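Local coordinates for spore germination protein B3 (Bacillus subtilis subsp. subtilis, PDB 3N54), which takes part in spore germination as a component of a germinant receptor involved in the response to a mixture of L-asparagine, glucose, fructose and potassium ions, at residues V157-G162 with G188-V193. Sequence-based numbering, arbitrary orientation.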
loop_
_atom_site.group_PDB
_atom_site.type_symbol
_atom_site.label_atom_id
_atom_site.label_comp_id
_atom_site.label_asym_id
_atom_site.label_seq_id
_atom_site.Cartn_x
_atom_site.Cartn_y
_atom_site.Cartn_z
ATOM N N VAL A 157 -12.906 -1.358 -2.469
ATOM C CA VAL A 157 -13.442 -2.553 -3.105
ATOM C C VAL A 157 -12.608 -3.792 -2.728
ATOM O O VAL A 157 -13.172 -4.857 -2.487
ATOM C CB VAL A 157 -13.565 -2.378 -4.640
ATOM C CG1 VAL A 157 -13.740 -3.717 -5.334
ATOM C CG2 VAL A 157 -14.741 -1.448 -4.969
ATOM N N TYR A 158 -11.285 -3.640 -2.633
ATOM C CA TYR A 158 -10.425 -4.747 -2.211
ATOM C C TYR A 158 -10.795 -5.240 -0.810
ATOM O O TYR A 158 -10.939 -6.436 -0.588
ATOM C CB TYR A 158 -8.938 -4.367 -2.219
ATOM C CG TYR A 158 -8.321 -4.048 -3.565
ATOM C CD1 TYR A 158 -7.181 -3.252 -3.640
ATOM C CD2 TYR A 158 -8.869 -4.524 -4.759
ATOM C CE1 TYR A 158 -6.581 -2.956 -4.861
ATOM C CE2 TYR A 158 -8.282 -4.226 -5.985
ATOM C CZ TYR A 158 -7.136 -3.442 -6.026
ATOM O OH TYR A 158 -6.546 -3.147 -7.232
ATOM N N SER A 159 -10.927 -4.309 0.124
ATOM C CA SER A 159 -11.317 -4.623 1.497
ATOM C C SER A 159 -12.648 -5.366 1.560
ATOM O O SER A 159 -12.763 -6.422 2.192
ATOM C CB SER A 159 -11.467 -3.334 2.295
ATOM O OG SER A 159 -10.248 -2.614 2.318
ATOM N N GLN A 160 -13.640 -4.818 0.875
ATOM C CA GLN A 160 -14.993 -5.346 0.929
ATOM C C GLN A 160 -15.116 -6.732 0.313
ATOM O O GLN A 160 -16.022 -7.486 0.670
ATOM C CB GLN A 160 -15.964 -4.377 0.239
ATOM C CG GLN A 160 -16.037 -3.028 0.917
ATOM C CD GLN A 160 -16.861 -2.015 0.144
ATOM O OE1 GLN A 160 -16.353 -0.982 -0.285
ATOM N NE2 GLN A 160 -18.131 -2.308 -0.039
ATOM N N ASN A 161 -14.213 -7.068 -0.604
ATOM C CA ASN A 161 -14.289 -8.336 -1.316
ATOM C C ASN A 161 -13.289 -9.384 -0.830
ATOM O O ASN A 161 -13.165 -10.450 -1.432
ATOM C CB ASN A 161 -14.162 -8.099 -2.826
ATOM C CG ASN A 161 -15.371 -7.361 -3.407
ATOM O OD1 ASN A 161 -15.898 -7.744 -4.447
ATOM N ND2 ASN A 161 -15.818 -6.314 -2.728
ATOM N N GLY A 162 -12.599 -9.094 0.270
ATOM C CA GLY A 162 -11.698 -10.065 0.886
ATOM C C GLY A 162 -10.353 -10.264 0.207
ATOM O O GLY A 162 -9.810 -11.366 0.221
ATOM N N GLY A 188 -9.506 -9.904 5.259
ATOM C CA GLY A 188 -10.250 -10.160 6.485
ATOM C C GLY A 188 -10.008 -9.066 7.508
ATOM O O GLY A 188 -10.872 -8.218 7.735
ATOM N N SER A 189 -8.824 -9.084 8.118
ATOM C CA SER A 189 -8.467 -8.097 9.133
ATOM C C SER A 189 -8.347 -6.700 8.541
ATOM O O SER A 189 -8.640 -5.706 9.203
ATOM C CB SER A 189 -7.143 -8.467 9.785
ATOM O OG SER A 189 -6.084 -8.352 8.847
ATOM N N ASN A 190 -7.887 -6.630 7.296
ATOM C CA ASN A 190 -7.676 -5.360 6.628
ATOM C C ASN A 190 -6.586 -4.560 7.366
ATOM O O ASN A 190 -6.611 -3.328 7.391
ATOM C CB ASN A 190 -9.005 -4.602 6.578
ATOM C CG ASN A 190 -9.276 -3.954 5.247
ATOM O OD1 ASN A 190 -8.543 -4.117 4.281
ATOM N ND2 ASN A 190 -10.360 -3.219 5.193
ATOM N N LYS A 191 -5.639 -5.281 7.968
ATOM C CA LYS A 191 -4.535 -4.692 8.715
ATOM C C LYS A 191 -3.226 -4.862 7.969
ATOM O O LYS A 191 -3.059 -5.805 7.180
ATOM C CB LYS A 191 -4.403 -5.347 10.090
ATOM C CG LYS A 191 -5.568 -5.077 11.008
ATOM C CD LYS A 191 -5.393 -5.761 12.354
ATOM C CE LYS A 191 -6.579 -5.478 13.263
ATOM N NZ LYS A 191 -6.395 -6.057 14.616
ATOM N N LEU A 192 -2.289 -3.955 8.224
ATOM C CA LEU A 192 -0.970 -4.046 7.615
ATOM C C LEU A 192 -0.170 -5.090 8.395
ATOM O O LEU A 192 -0.060 -5.001 9.621
ATOM C CB LEU A 192 -0.270 -2.682 7.595
ATOM C CG LEU A 192 1.164 -2.639 7.035
ATOM C CD1 LEU A 192 1.463 -1.301 6.344
ATOM C CD2 LEU A 192 2.215 -2.944 8.125
ATOM N N VAL A 193 0.361 -6.086 7.686
ATOM C CA VAL A 193 1.114 -7.180 8.322
ATOM C C VAL A 193 2.615 -7.092 8.055
ATOM O O VAL A 193 3.392 -7.847 8.639
ATOM C CB VAL A 193 0.588 -8.564 7.890
ATOM C CG1 VAL A 193 -0.854 -8.765 8.376
ATOM C CG2 VAL A 193 0.687 -8.742 6.381
#
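With OG anti to its own carbonyl carbon (chi1 -60°), Ser-159 presents its hydroxyl beside the last turn of helix 152-160, and Asn-190, twisted away from the usual staggered positions at chi1 -136°, reaches out to it with its amide end. The hydroxyl sits in the fork of that amide: OG lies 3.0 Å from Asn-190 OD1 and 2.9 Å from Asn-190 ND2. OD1 can take the serine proton, but Ala-155 O, one helical turn back, competes for it. Serine suits this place because it is short enough to keep its hydroxyl within range of both Ala-155 O and the Asn-190 amide, its one proton going to either. Asn-190 lies in the connection between antiparallel strands 177-186 and 191-196, the latter an edge strand of the mixed sheet, so the contact sets this hairpin turn against the end of the helix. There Gly-162, with positive phi, is the C-prime residue of a Schellman motif. Asparagine tolerates the left-handed backbone of Asn-190, and its ND2 donates to Asn-86 OD1, its strongest polar partner. Were this residue an alanine, Asn-86 OD1 would probably lose this donor and Ser-159 would keep only Ala-155 O of the two acceptors. Just before Asn-190, Ser-189 forms an ST turn, its OG accepting from Lys-191 N at 3.2 Å.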